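Local coordinates for methylenetetrahydrofolate--tRNA-(uracil-5-)-methyltransferase trmFO (Thermus thermophilus, PDB 3G5S), which catalyses the folate- and FAD-dependent methylation of uridine 54 in tRNA to 5-methyluridine, at residues 310-315 / 389-394; 321-326 / 377-382; 263-268 / 384-389; 161-166 / 301-306. One frame throughout, in Å; residues are numbered along the deposited sequence. Where two conformers were deposited one is given.

Contact 1: residues 310-315 / 389-394. With GSH (glutathione), chain C; EDO (1,2-ethanediol), chain F.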
# COMPACT_ATOMS: atom_id res chain seq x y z
N ASN A 310 2.02 9.87 -7.30
CA ASN A 310 1.10 8.83 -6.84
C ASN A 310 -0.14 9.49 -6.26
O ASN A 310 -0.10 10.00 -5.15
CB ASN A 310 1.80 7.99 -5.76
CG ASN A 310 1.01 6.74 -5.34
OD1 ASN A 310 1.13 5.68 -5.95
ND2 ASN A 310 0.24 6.86 -4.26
N THR A 311 -1.23 9.49 -7.02
CA THR A 311 -2.50 10.01 -6.51
C THR A 311 -3.18 8.98 -5.63
O THR A 311 -3.37 7.83 -6.03
CB THR A 311 -3.43 10.39 -7.65
OG1 THR A 311 -2.84 11.48 -8.36
CG2 THR A 311 -4.78 10.82 -7.12
N TYR A 312 -3.55 9.40 -4.42
CA TYR A 312 -4.24 8.51 -3.50
C TYR A 312 -5.04 9.28 -2.46
O TYR A 312 -4.77 10.45 -2.19
CB TYR A 312 -3.25 7.53 -2.83
CG TYR A 312 -2.32 8.18 -1.83
CD1 TYR A 312 -1.22 8.92 -2.25
CD2 TYR A 312 -2.53 8.06 -0.47
CE1 TYR A 312 -0.37 9.52 -1.34
CE2 TYR A 312 -1.68 8.65 0.45
CZ TYR A 312 -0.60 9.39 0.01
OH TYR A 312 0.26 9.99 0.91
N LEU A 313 -6.01 8.60 -1.89
CA LEU A 313 -6.89 9.14 -0.86
C LEU A 313 -6.39 8.88 0.55
O LEU A 313 -5.67 7.91 0.81
CB LEU A 313 -8.27 8.51 -1.00
CG LEU A 313 -8.99 8.82 -2.30
CD1 LEU A 313 -10.19 7.91 -2.45
CD2 LEU A 313 -9.41 10.29 -2.36
N ASN A 314 -6.82 9.75 1.47
CA ASN A 314 -6.59 9.52 2.88
C ASN A 314 -7.57 8.46 3.35
O ASN A 314 -8.68 8.76 3.77
CB ASN A 314 -6.76 10.81 3.67
CG ASN A 314 -6.19 10.68 5.06
OD1 ASN A 314 -6.52 9.73 5.78
ND2 ASN A 314 -5.32 11.60 5.45
N ALA A 315 -7.15 7.21 3.24
CA ALA A 315 -8.03 6.09 3.57
C ALA A 315 -8.55 6.14 5.01
O ALA A 315 -9.74 5.95 5.23
CB ALA A 315 -7.36 4.76 3.26
N GLY A 389 -0.79 12.90 7.62
CA GLY A 389 0.26 12.56 6.67
C GLY A 389 0.21 11.11 6.20
O GLY A 389 1.23 10.52 5.86
N PHE A 390 -0.99 10.53 6.16
CA PHE A 390 -1.17 9.15 5.72
C PHE A 390 -0.48 8.89 4.40
O PHE A 390 -0.63 9.67 3.44
CB PHE A 390 -2.66 8.81 5.60
CG PHE A 390 -2.91 7.47 4.98
CD1 PHE A 390 -2.73 6.31 5.72
CD2 PHE A 390 -3.31 7.37 3.66
CE1 PHE A 390 -2.95 5.08 5.15
CE2 PHE A 390 -3.53 6.13 3.09
CZ PHE A 390 -3.34 4.99 3.83
N GLN A 391 0.30 7.79 4.36
CA GLN A 391 1.04 7.32 3.18
C GLN A 391 0.53 5.94 2.76
O GLN A 391 -0.06 5.23 3.57
CB GLN A 391 2.54 7.21 3.50
CG GLN A 391 3.24 8.52 3.84
CD GLN A 391 3.24 9.49 2.67
OE1 GLN A 391 3.65 9.14 1.56
NE2 GLN A 391 2.79 10.70 2.91
N PRO A 392 0.78 5.54 1.50
CA PRO A 392 0.28 4.24 1.05
C PRO A 392 0.98 3.05 1.70
O PRO A 392 2.10 3.16 2.20
CB PRO A 392 0.57 4.25 -0.45
CG PRO A 392 0.72 5.73 -0.81
CD PRO A 392 1.37 6.32 0.41
N MSE A 393 0.31 1.90 1.65
CA MSE A 393 0.79 0.69 2.29
C MSE A 393 0.81 -0.49 1.32
O MSE A 393 -0.11 -0.68 0.53
CB MSE A 393 -0.11 0.36 3.49
CG MSE A 393 0.33 -0.84 4.31
SE MSE A 393 2.19 -0.73 4.89
CE MSE A 393 2.14 1.03 5.69
N TYR A 394 1.88 -1.28 1.41
CA TYR A 394 1.95 -2.56 0.72
C TYR A 394 1.95 -3.72 1.72
O TYR A 394 2.11 -3.50 2.93
CB TYR A 394 3.11 -2.63 -0.27
CG TYR A 394 4.52 -2.48 0.27
CD1 TYR A 394 5.27 -1.35 -0.01
CD2 TYR A 394 5.13 -3.50 0.98
CE1 TYR A 394 6.58 -1.22 0.43
CE2 TYR A 394 6.45 -3.39 1.43
CZ TYR A 394 7.17 -2.25 1.15
OH TYR A 394 8.47 -2.10 1.57
N1 GSH C . 1.93 12.40 0.77
CA1 GSH C . 0.97 13.09 1.61
C1 GSH C . 0.70 14.52 1.16
O11 GSH C . 1.25 14.95 -0.05
O12 GSH C . -0.18 15.13 1.66
CB1 GSH C . 1.29 13.00 3.10
CG1 GSH C . 2.30 14.00 3.67
CD1 GSH C . 3.76 13.86 3.27
OE1 GSH C . 4.12 13.15 2.39
N2 GSH C . 4.72 14.62 4.03
CA2 GSH C . 6.12 14.47 3.80
C2 GSH C . 6.81 13.68 4.91
O2 GSH C . 7.16 14.22 5.90
CB2 GSH C . 6.70 15.86 3.63
SG2 GSH C . 8.42 15.97 3.09
N3 GSH C . 7.42 12.42 4.53
CA3 GSH C . 8.24 11.70 5.49
C3 GSH C . 7.45 11.00 6.58
O31 GSH C . 7.86 10.90 7.69
O32 GSH C . 6.12 10.75 6.30
C1 EDO F . -3.11 11.66 2.16
O1 EDO F . -2.17 11.94 3.19
C2 EDO F . -3.88 12.94 1.86
O2 EDO F . -4.58 13.33 3.04
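Pro392 lies over one face of the Tyr312 ring: its CG sits over the ring centre, 3.8 Å from the centroid and practically on the ring normal, a CH-pi contact. The edge of the same ring is polar, with Asn310 O, Phe390 O and the glutathione nitrogen N1 near its plane. The Phe390 ring meets its neighbours obliquely. Its CD2 lies 3.8 Å from Tyr312 CE2, its CE2 is 3.6 Å from Leu313 O, and its CZ touches the methyl of Ala315, while helix 374-384 adds Leu382 to the same surroundings.

The hydroxyl bridges the loop and the ligand. Tyr312 OH donates to Phe390 O at 2.7 Å, in the carbonyl plane and on a lone pair, and accepts from glutathione N1 at 2.9 Å. With CG between the backbone N and the carbonyl carbon (chi1 71°), the ring points to the 389-394 loop. Phe390 O accepts a second hydrogen bond, 2.8 Å, from O1 of an ethanediol, probably from the crystallisation liquor, and O2 of that molecule accepts from Asn314 ND2. Asn314 is chiefly held elsewhere: ND2 also bonds to Pro387 O, and OD1 caps helix 315-318 through the backbone N of Arg317. Beyond the tyrosine, Asn310 ND2 comes 3.7 Å from Pro392 CG.

With a proline on its face and both hydroxyl bonds in use, the tyrosine probably has little freedom to turn. Strand 309-313 and the loop thus build one wall of the glutathione pocket, and the bond to Phe390 O is consistent with the hydroxyl oxygen facing the ligand's amino group.

Contact 2: residues 321-326 / 377-382. With EDO (1,2-ethanediol), chain E.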
# COMPACT_ATOMS: atom_id res chain seq x y z
N GLU A 321 -12.97 -0.39 6.44
CA GLU A 321 -12.19 -1.59 6.09
C GLU A 321 -12.85 -2.39 4.97
O GLU A 321 -12.23 -3.27 4.37
CB GLU A 321 -11.95 -2.47 7.32
CG GLU A 321 -13.17 -3.20 7.83
CD GLU A 321 -14.06 -2.34 8.69
OE1 GLU A 321 -13.68 -1.20 9.00
OE2 GLU A 321 -15.16 -2.81 9.06
N THR A 322 -14.12 -2.08 4.71
CA THR A 322 -14.89 -2.65 3.61
C THR A 322 -14.55 -1.99 2.26
O THR A 322 -15.02 -2.46 1.22
CB THR A 322 -16.36 -2.37 3.87
OG1 THR A 322 -16.49 -0.95 4.02
CG2 THR A 322 -16.84 -3.08 5.15
N LEU A 323 -13.78 -0.91 2.32
CA LEU A 323 -13.43 -0.06 1.17
C LEU A 323 -14.58 0.83 0.68
O LEU A 323 -14.45 1.53 -0.33
CB LEU A 323 -12.79 -0.85 0.02
CG LEU A 323 -11.51 -1.59 0.42
CD1 LEU A 323 -11.03 -2.44 -0.73
CD2 LEU A 323 -10.43 -0.62 0.89
N GLU A 324 -15.68 0.82 1.42
CA GLU A 324 -16.77 1.76 1.17
C GLU A 324 -16.46 3.10 1.81
O GLU A 324 -15.96 3.16 2.94
CB GLU A 324 -18.07 1.19 1.74
CG GLU A 324 -19.32 1.92 1.31
CD GLU A 324 -20.61 1.26 1.80
OE1 GLU A 324 -20.57 0.40 2.71
OE2 GLU A 324 -21.68 1.61 1.27
N PHE A 325 -16.75 4.18 1.10
CA PHE A 325 -16.60 5.51 1.66
C PHE A 325 -17.53 5.67 2.85
O PHE A 325 -18.74 5.39 2.76
CB PHE A 325 -16.92 6.58 0.62
CG PHE A 325 -15.80 6.85 -0.36
CD1 PHE A 325 -15.57 6.01 -1.44
CD2 PHE A 325 -15.01 7.98 -0.23
CE1 PHE A 325 -14.56 6.28 -2.35
CE2 PHE A 325 -14.00 8.25 -1.14
CZ PHE A 325 -13.77 7.40 -2.20
N ARG A 326 -16.98 6.16 3.95
CA ARG A 326 -17.74 6.36 5.18
C ARG A 326 -18.93 7.30 4.98
O ARG A 326 -19.97 7.12 5.60
CB ARG A 326 -16.84 6.92 6.29
CG ARG A 326 -15.63 6.07 6.64
CD ARG A 326 -14.80 6.78 7.71
NE ARG A 326 -13.50 6.15 7.95
CZ ARG A 326 -13.30 5.17 8.82
NH1 ARG A 326 -14.33 4.69 9.53
NH2 ARG A 326 -12.09 4.66 8.98
N GLY A 377 -5.48 -7.71 7.06
CA GLY A 377 -4.56 -6.81 7.71
C GLY A 377 -4.38 -5.53 6.92
O GLY A 377 -4.31 -4.44 7.48
N LEU A 378 -4.29 -5.65 5.60
CA LEU A 378 -4.09 -4.49 4.75
C LEU A 378 -5.28 -3.51 4.82
O LEU A 378 -5.08 -2.32 5.05
CB LEU A 378 -3.86 -4.96 3.33
CG LEU A 378 -3.53 -3.88 2.31
CD1 LEU A 378 -2.29 -3.09 2.68
CD2 LEU A 378 -3.39 -4.52 0.95
N VAL A 379 -6.50 -4.01 4.65
CA VAL A 379 -7.64 -3.10 4.62
C VAL A 379 -7.96 -2.55 6.01
O VAL A 379 -8.45 -1.43 6.13
CB VAL A 379 -8.88 -3.69 3.92
CG1 VAL A 379 -8.54 -4.04 2.49
CG2 VAL A 379 -9.45 -4.89 4.68
N ARG A 380 -7.68 -3.33 7.04
CA ARG A 380 -7.90 -2.84 8.39
C ARG A 380 -6.89 -1.74 8.74
O ARG A 380 -7.23 -0.78 9.43
CB ARG A 380 -8.00 -3.99 9.40
CG ARG A 380 -9.24 -4.86 9.14
CD ARG A 380 -9.32 -6.10 10.01
NE ARG A 380 -10.42 -6.95 9.56
CZ ARG A 380 -11.70 -6.80 9.93
NH1 ARG A 380 -12.03 -5.85 10.79
NH2 ARG A 380 -12.63 -7.62 9.45
N TYR A 381 -5.67 -1.84 8.21
CA TYR A 381 -4.68 -0.76 8.31
C TYR A 381 -5.18 0.50 7.59
O TYR A 381 -5.13 1.60 8.15
CB TYR A 381 -3.31 -1.20 7.77
CG TYR A 381 -2.26 -0.11 7.83
CD1 TYR A 381 -1.44 0.00 8.94
CD2 TYR A 381 -2.10 0.79 6.79
CE1 TYR A 381 -0.47 0.99 9.02
CE2 TYR A 381 -1.14 1.80 6.86
CZ TYR A 381 -0.32 1.88 7.98
OH TYR A 381 0.65 2.86 8.09
N LEU A 382 -5.67 0.35 6.36
CA LEU A 382 -6.20 1.49 5.61
C LEU A 382 -7.23 2.27 6.43
O LEU A 382 -7.25 3.50 6.41
CB LEU A 382 -6.82 1.05 4.29
CG LEU A 382 -5.89 0.44 3.23
CD1 LEU A 382 -6.70 0.06 2.00
CD2 LEU A 382 -4.73 1.38 2.88
C1 EDO E . -21.06 3.39 5.64
O1 EDO E . -20.80 4.51 6.49
C2 EDO E . -20.58 3.70 4.23
O2 EDO E . -21.34 4.79 3.69
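Val379 and Glu321 make the closest approach, an apolar branch set against a backbone oxygen. Val379 CG2, placed between its own backbone N and carbonyl carbon (CG1 at -60°), lies 3.2 Å from Glu321 O. Leu323 CD2 bridges about one turn of helix 374-384, meeting Val379 CG1 at 4.2 Å and Leu382 CD1 at 4.0 Å. Leu352 and Thr349 of helix 343-361 close in on Val379 and Leu323.

The charged residues meet through their carbons. Glu321 CB packs 4.0 Å from Arg380 CG, and Glu321 CG lies over one face of the guanidinium, toward its rim. Glu321 OE2 and Arg380 NH1 stay 4.7 Å apart, and Arg380 NE bonds instead to Pro369 O.

Polar bonds shape the 321-326 chain itself. Thr322 OG1 accepts from Glu324 N at 3.2 Å, an ST turn, and the extended side chain of Glu324 carries OE2 to the backbone N of Gly330. A leucine in place of Glu324 would probably leave that Gly330 amide without its carboxylate partner.

No hydrogen bond joins the segments; apolar contacts of Leu323, Val379 and Leu382 and the carbons of Glu321 and Arg380 hold the helix, the nearby opposite charges probably adding at most a weak attraction.

Contact 3: residues 263-268 / 384-389. With GSH (glutathione), chain C; EDO (1,2-ethanediol), chain G.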
# COMPACT_ATOMS: atom_id res chain seq x y z
N ARG A 263 7.33 7.48 14.98
CA ARG A 263 5.94 7.66 15.39
C ARG A 263 5.12 6.42 15.07
O ARG A 263 5.39 5.70 14.11
CB ARG A 263 5.31 8.89 14.74
CG ARG A 263 4.90 8.70 13.31
CD ARG A 263 4.03 9.85 12.83
NE ARG A 263 3.21 9.40 11.72
CZ ARG A 263 2.29 10.12 11.09
NH1 ARG A 263 2.04 11.38 11.43
NH2 ARG A 263 1.61 9.55 10.11
N GLN A 264 4.11 6.18 15.89
CA GLN A 264 3.24 5.03 15.71
C GLN A 264 2.30 5.23 14.51
O GLN A 264 1.64 6.27 14.39
CB GLN A 264 2.43 4.81 16.98
CG GLN A 264 1.53 3.61 16.93
CD GLN A 264 0.81 3.34 18.23
OE1 GLN A 264 -0.25 2.71 18.24
NE2 GLN A 264 1.36 3.82 19.33
N GLU A 265 2.24 4.24 13.62
CA GLU A 265 1.39 4.33 12.44
C GLU A 265 0.12 3.49 12.55
O GLU A 265 -0.94 3.91 12.10
CB GLU A 265 2.15 3.91 11.18
CG GLU A 265 3.31 4.81 10.82
CD GLU A 265 2.91 6.26 10.57
OE1 GLU A 265 1.71 6.56 10.36
OE2 GLU A 265 3.81 7.12 10.56
N ASP A 266 0.24 2.29 13.11
CA ASP A 266 -0.90 1.38 13.21
C ASP A 266 -1.57 1.47 14.57
O ASP A 266 -0.96 1.86 15.56
CB ASP A 266 -0.48 -0.06 12.90
CG ASP A 266 0.53 -0.61 13.89
OD1 ASP A 266 1.35 0.19 14.41
OD2 ASP A 266 0.52 -1.83 14.14
N LYS A 267 -2.83 1.07 14.61
CA LYS A 267 -3.58 1.04 15.85
C LYS A 267 -2.90 0.12 16.88
O LYS A 267 -2.82 0.45 18.06
CB LYS A 267 -5.00 0.56 15.57
CG LYS A 267 -5.99 0.81 16.69
CD LYS A 267 -7.39 0.42 16.24
CE LYS A 267 -8.45 1.00 17.16
NZ LYS A 267 -8.21 0.62 18.57
N ALA A 268 -2.40 -1.02 16.41
CA ALA A 268 -1.79 -2.02 17.29
C ALA A 268 -0.41 -1.61 17.82
O ALA A 268 0.07 -2.18 18.79
CB ALA A 268 -1.69 -3.37 16.58
N THR A 384 -7.69 2.30 9.76
CA THR A 384 -7.37 2.64 11.14
C THR A 384 -5.98 3.26 11.36
O THR A 384 -5.63 3.58 12.49
CB THR A 384 -7.51 1.42 12.09
OG1 THR A 384 -6.56 0.41 11.73
CG2 THR A 384 -8.93 0.84 12.01
N ALA A 385 -5.20 3.41 10.30
CA ALA A 385 -3.87 3.96 10.44
C ALA A 385 -3.91 5.43 10.84
O ALA A 385 -4.95 6.09 10.76
CB ALA A 385 -3.08 3.79 9.15
N ASN A 386 -2.77 5.94 11.29
CA ASN A 386 -2.60 7.35 11.59
C ASN A 386 -2.99 8.20 10.37
O ASN A 386 -2.38 8.07 9.31
CB ASN A 386 -1.13 7.58 11.96
CG ASN A 386 -0.88 8.93 12.61
OD1 ASN A 386 -1.58 9.90 12.35
ND2 ASN A 386 0.14 8.99 13.46
N PRO A 387 -4.00 9.09 10.51
CA PRO A 387 -4.47 9.83 9.34
C PRO A 387 -3.59 11.03 8.97
O PRO A 387 -3.64 11.52 7.83
CB PRO A 387 -5.85 10.33 9.78
CG PRO A 387 -5.75 10.44 11.27
CD PRO A 387 -4.81 9.34 11.71
N GLU A 388 -2.81 11.51 9.93
CA GLU A 388 -2.01 12.70 9.70
C GLU A 388 -0.82 12.36 8.83
O GLU A 388 0.07 11.61 9.24
CB GLU A 388 -1.55 13.28 11.04
CG GLU A 388 -2.70 13.64 11.96
CD GLU A 388 -3.66 14.64 11.34
OE1 GLU A 388 -4.88 14.49 11.54
OE2 GLU A 388 -3.18 15.56 10.64
N GLY A 389 -0.79 12.90 7.62
CA GLY A 389 0.26 12.56 6.67
C GLY A 389 0.21 11.11 6.20
O GLY A 389 1.23 10.52 5.86
N1 GSH C . 1.93 12.40 0.77
CA1 GSH C . 0.97 13.09 1.61
C1 GSH C . 0.70 14.52 1.16
O11 GSH C . 1.25 14.95 -0.05
O12 GSH C . -0.18 15.13 1.66
CB1 GSH C . 1.29 13.00 3.10
CG1 GSH C . 2.30 14.00 3.67
CD1 GSH C . 3.76 13.86 3.27
OE1 GSH C . 4.12 13.15 2.39
N2 GSH C . 4.72 14.62 4.03
CA2 GSH C . 6.12 14.47 3.80
C2 GSH C . 6.81 13.68 4.91
O2 GSH C . 7.16 14.22 5.90
CB2 GSH C . 6.70 15.86 3.63
SG2 GSH C . 8.42 15.97 3.09
N3 GSH C . 7.42 12.42 4.53
CA3 GSH C . 8.24 11.70 5.49
C3 GSH C . 7.45 11.00 6.58
O31 GSH C . 7.86 10.90 7.69
O32 GSH C . 6.12 10.75 6.30
C1 EDO G . -2.49 5.16 14.96
O1 EDO G . -3.36 4.40 14.11
C2 EDO G . -2.80 6.66 14.87
O2 EDO G . -4.21 6.84 14.77
O HOH W 1 -0.43 6.31 8.67
O HOH W 2 -3.76 0.38 11.98
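Arg263 fastens the end of its strand to the 384-389 loop through Glu388 O, which it grips end-on: NH2 donates at 2.7 Å and NH1 at 3.0 Å, both with the oxygen in the guanidinium plane. Its other edge holds Glu265 side-on in a salt bridge, Arg263 NE to Glu265 OE2 at 2.6 Å and NH2 to OE1 at 3.0 Å. Glu265 OE2 is anchored further by Ser273 OG.

With CG anti to the backbone nitrogen (chi1 -166°), Asn386 stacks its amide on the guanidinium, planes 8° apart, with ND2 3.4 Å above the centre, and the same ND2 donates almost straight to Gln264 O at 3.2 Å. Asn386 N bonds to Glu265 O at 2.9 Å, and a water links Glu265 OE1 to Asn386 O. Were Arg263 a methionine, Glu388 O would be likely to lose both donors and Glu265 its arginine partner.

Farther out, Asn386 CB packs 3.4 Å from Glu265 OE1, Ala385 lies against Glu265 O, and a second water joins Lys267 N to Thr384 OG1. Asn386 OD1 accepts from Glu388 N, which makes an Asx turn just beyond helix 374-384, docked on the end of strand 258-264 in the antiparallel sheet.

Contact 4: residues 161-166 / 301-306. With GSH (glutathione), chain C.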
# COMPACT_ATOMS: atom_id res chain seq x y z
N SER A 161 8.38 7.60 4.50
CA SER A 161 9.60 7.23 5.19
C SER A 161 9.55 5.74 5.55
O SER A 161 8.50 5.11 5.49
CB SER A 161 9.78 8.08 6.44
OG SER A 161 8.81 7.72 7.40
N PRO A 162 10.70 5.17 5.90
CA PRO A 162 10.70 3.75 6.28
C PRO A 162 9.92 3.50 7.57
O PRO A 162 9.89 4.36 8.46
CB PRO A 162 12.18 3.45 6.51
CG PRO A 162 12.92 4.56 5.85
CD PRO A 162 12.05 5.76 5.94
N ILE A 163 9.33 2.31 7.66
CA ILE A 163 8.60 1.87 8.83
C ILE A 163 9.26 0.60 9.36
O ILE A 163 9.56 -0.31 8.59
CB ILE A 163 7.13 1.55 8.48
CG1 ILE A 163 6.48 2.79 7.85
CG2 ILE A 163 6.37 1.08 9.70
CD1 ILE A 163 5.02 2.58 7.48
N VAL A 164 9.48 0.56 10.67
CA VAL A 164 10.09 -0.60 11.32
C VAL A 164 9.11 -1.27 12.26
O VAL A 164 8.14 -0.67 12.72
CB VAL A 164 11.37 -0.22 12.10
CG1 VAL A 164 12.39 0.43 11.17
CG2 VAL A 164 11.06 0.70 13.26
N LEU A 165 9.37 -2.54 12.52
CA LEU A 165 8.60 -3.31 13.47
C LEU A 165 9.00 -2.92 14.89
O LEU A 165 10.18 -2.97 15.24
CB LEU A 165 8.85 -4.80 13.24
CG LEU A 165 7.91 -5.80 13.91
CD1 LEU A 165 6.54 -5.73 13.26
CD2 LEU A 165 8.48 -7.21 13.82
N TYR A 166 8.03 -2.56 15.71
CA TYR A 166 8.32 -2.06 17.06
C TYR A 166 9.19 -3.02 17.87
O TYR A 166 10.13 -2.59 18.54
CB TYR A 166 7.02 -1.78 17.81
CG TYR A 166 7.22 -1.20 19.19
CD1 TYR A 166 7.47 0.15 19.37
CD2 TYR A 166 7.18 -2.02 20.31
CE1 TYR A 166 7.67 0.69 20.63
CE2 TYR A 166 7.37 -1.49 21.57
CZ TYR A 166 7.61 -0.14 21.73
OH TYR A 166 7.81 0.39 22.99
N ILE A 301 12.71 -3.67 8.85
CA ILE A 301 11.98 -2.69 8.06
C ILE A 301 10.85 -3.40 7.34
O ILE A 301 11.10 -4.31 6.55
CB ILE A 301 12.90 -2.00 7.03
CG1 ILE A 301 13.98 -1.19 7.76
CG2 ILE A 301 12.08 -1.11 6.11
CD1 ILE A 301 15.33 -1.26 7.09
N VAL A 302 9.62 -3.00 7.64
CA VAL A 302 8.46 -3.64 7.03
C VAL A 302 7.89 -2.86 5.85
O VAL A 302 7.17 -3.43 5.04
CB VAL A 302 7.35 -3.92 8.07
CG1 VAL A 302 7.83 -4.93 9.10
CG2 VAL A 302 6.89 -2.64 8.75
N ARG A 303 8.22 -1.58 5.73
CA ARG A 303 7.79 -0.80 4.58
C ARG A 303 8.88 0.21 4.28
O ARG A 303 9.21 1.03 5.13
CB ARG A 303 6.46 -0.09 4.87
CG ARG A 303 5.81 0.56 3.67
CD ARG A 303 6.32 1.99 3.38
NE ARG A 303 5.35 2.66 2.53
CZ ARG A 303 5.40 2.76 1.21
NH1 ARG A 303 6.46 2.32 0.53
NH2 ARG A 303 4.40 3.35 0.56
N TYR A 304 9.48 0.12 3.10
CA TYR A 304 10.58 1.02 2.73
C TYR A 304 10.07 2.38 2.26
O TYR A 304 8.97 2.50 1.73
CB TYR A 304 11.46 0.36 1.67
CG TYR A 304 12.38 -0.68 2.25
CD1 TYR A 304 13.61 -0.32 2.80
CD2 TYR A 304 12.03 -2.03 2.28
CE1 TYR A 304 14.46 -1.25 3.34
CE2 TYR A 304 12.89 -2.98 2.82
CZ TYR A 304 14.10 -2.57 3.35
OH TYR A 304 14.96 -3.49 3.89
N GLY A 305 10.89 3.41 2.44
CA GLY A 305 10.52 4.74 1.99
C GLY A 305 10.55 4.86 0.48
O GLY A 305 11.33 4.18 -0.20
N VAL A 306 9.68 5.72 -0.05
CA VAL A 306 9.61 5.99 -1.48
C VAL A 306 9.18 7.42 -1.73
O VAL A 306 8.55 8.04 -0.87
CB VAL A 306 8.62 5.06 -2.21
CG1 VAL A 306 9.07 3.61 -2.10
CG2 VAL A 306 7.21 5.26 -1.68
N1 GSH C . 1.93 12.40 0.77
CA1 GSH C . 0.97 13.09 1.61
C1 GSH C . 0.70 14.52 1.16
O11 GSH C . 1.25 14.95 -0.05
O12 GSH C . -0.18 15.13 1.66
CB1 GSH C . 1.29 13.00 3.10
CG1 GSH C . 2.30 14.00 3.67
CD1 GSH C . 3.76 13.86 3.27
OE1 GSH C . 4.12 13.15 2.39
N2 GSH C . 4.72 14.62 4.03
CA2 GSH C . 6.12 14.47 3.80
C2 GSH C . 6.81 13.68 4.91
O2 GSH C . 7.16 14.22 5.90
CB2 GSH C . 6.70 15.86 3.63
SG2 GSH C . 8.42 15.97 3.09
N3 GSH C . 7.42 12.42 4.53
CA3 GSH C . 8.24 11.70 5.49
C3 GSH C . 7.45 11.00 6.58
O31 GSH C . 7.86 10.90 7.69
O32 GSH C . 6.12 10.75 6.30
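Ile163 and Arg303 form an antiparallel hydrogen-bonded pair: Ile163 N donates to Arg303 O at 2.8 Å, in the carbonyl plane. The return is split. Ile163 O takes Val302 N at 2.9 Å and, weakly, Arg303 N at 3.4 Å, so two residues of one strand face a single residue of the other, a classic beta bulge. The register slips by one, and Val164 pairs with Ile301 without hydrogen bonds.

Side chains follow that slip. On one face of the sheet the Ile163 chain, its CG1 anti to the carbonyl carbon (chi1 -57°), runs obliquely past Arg303, with CD1 4.0 Å from Arg303 CB. Ile163 CG2 meets Val302 CG2 at 3.9 Å, the two crossing at about a right angle. On the other face Val164 CG1 touches Ile301 CG1 at 4.1 Å. Pro162 CA makes a CH contact to Arg303 O, and Gly305 passes close to Ser161 and Pro162, where a side chain pointing toward them would be tight.

A second shell sets these groups. Arg303 NH1 bonds to Tyr304 O at 2.8 Å, while NH2 reaches Pro392 O. Ile301 CG2 lies 3.5 Å over the centre of the Tyr304 ring, which also stacks with Trp283. In one deposited conformer Ser161 OG bonds to Leu274 O in the neighbouring strand, with its CB close to the glycine carboxylate of glutathione.

Ile163 O is thus a buried carbonyl served by two backbone amides, one firm and one weak. That sharing is consistent with strand 301-303 staying bonded to the sheet as its chain turns the corner at Val302.

In the fold
Along the chain, contact 4 closes before contacts 1 and 2 open; contact 3 crosses contacts 1 and 4, and contact 2 is nested inside the loops closed by contacts 1 and 3. Helix 374-384 and the loop after it tie three together: 377-382, 384-389 and 389-394 run almost continuously, and contacts 1 and 3 share Gly389. The centre of contact 1 lies about 12 Å from those of contacts 2 and 3 and about 15 Å from that of contact 4; those of contacts 2 and 4 are about 20 Å apart. Contacts 3 and 4 reach the same six-stranded antiparallel sheet. Contacts 1, 3 and 4 all touch glutathione, so its pocket draws on parts distant in sequence.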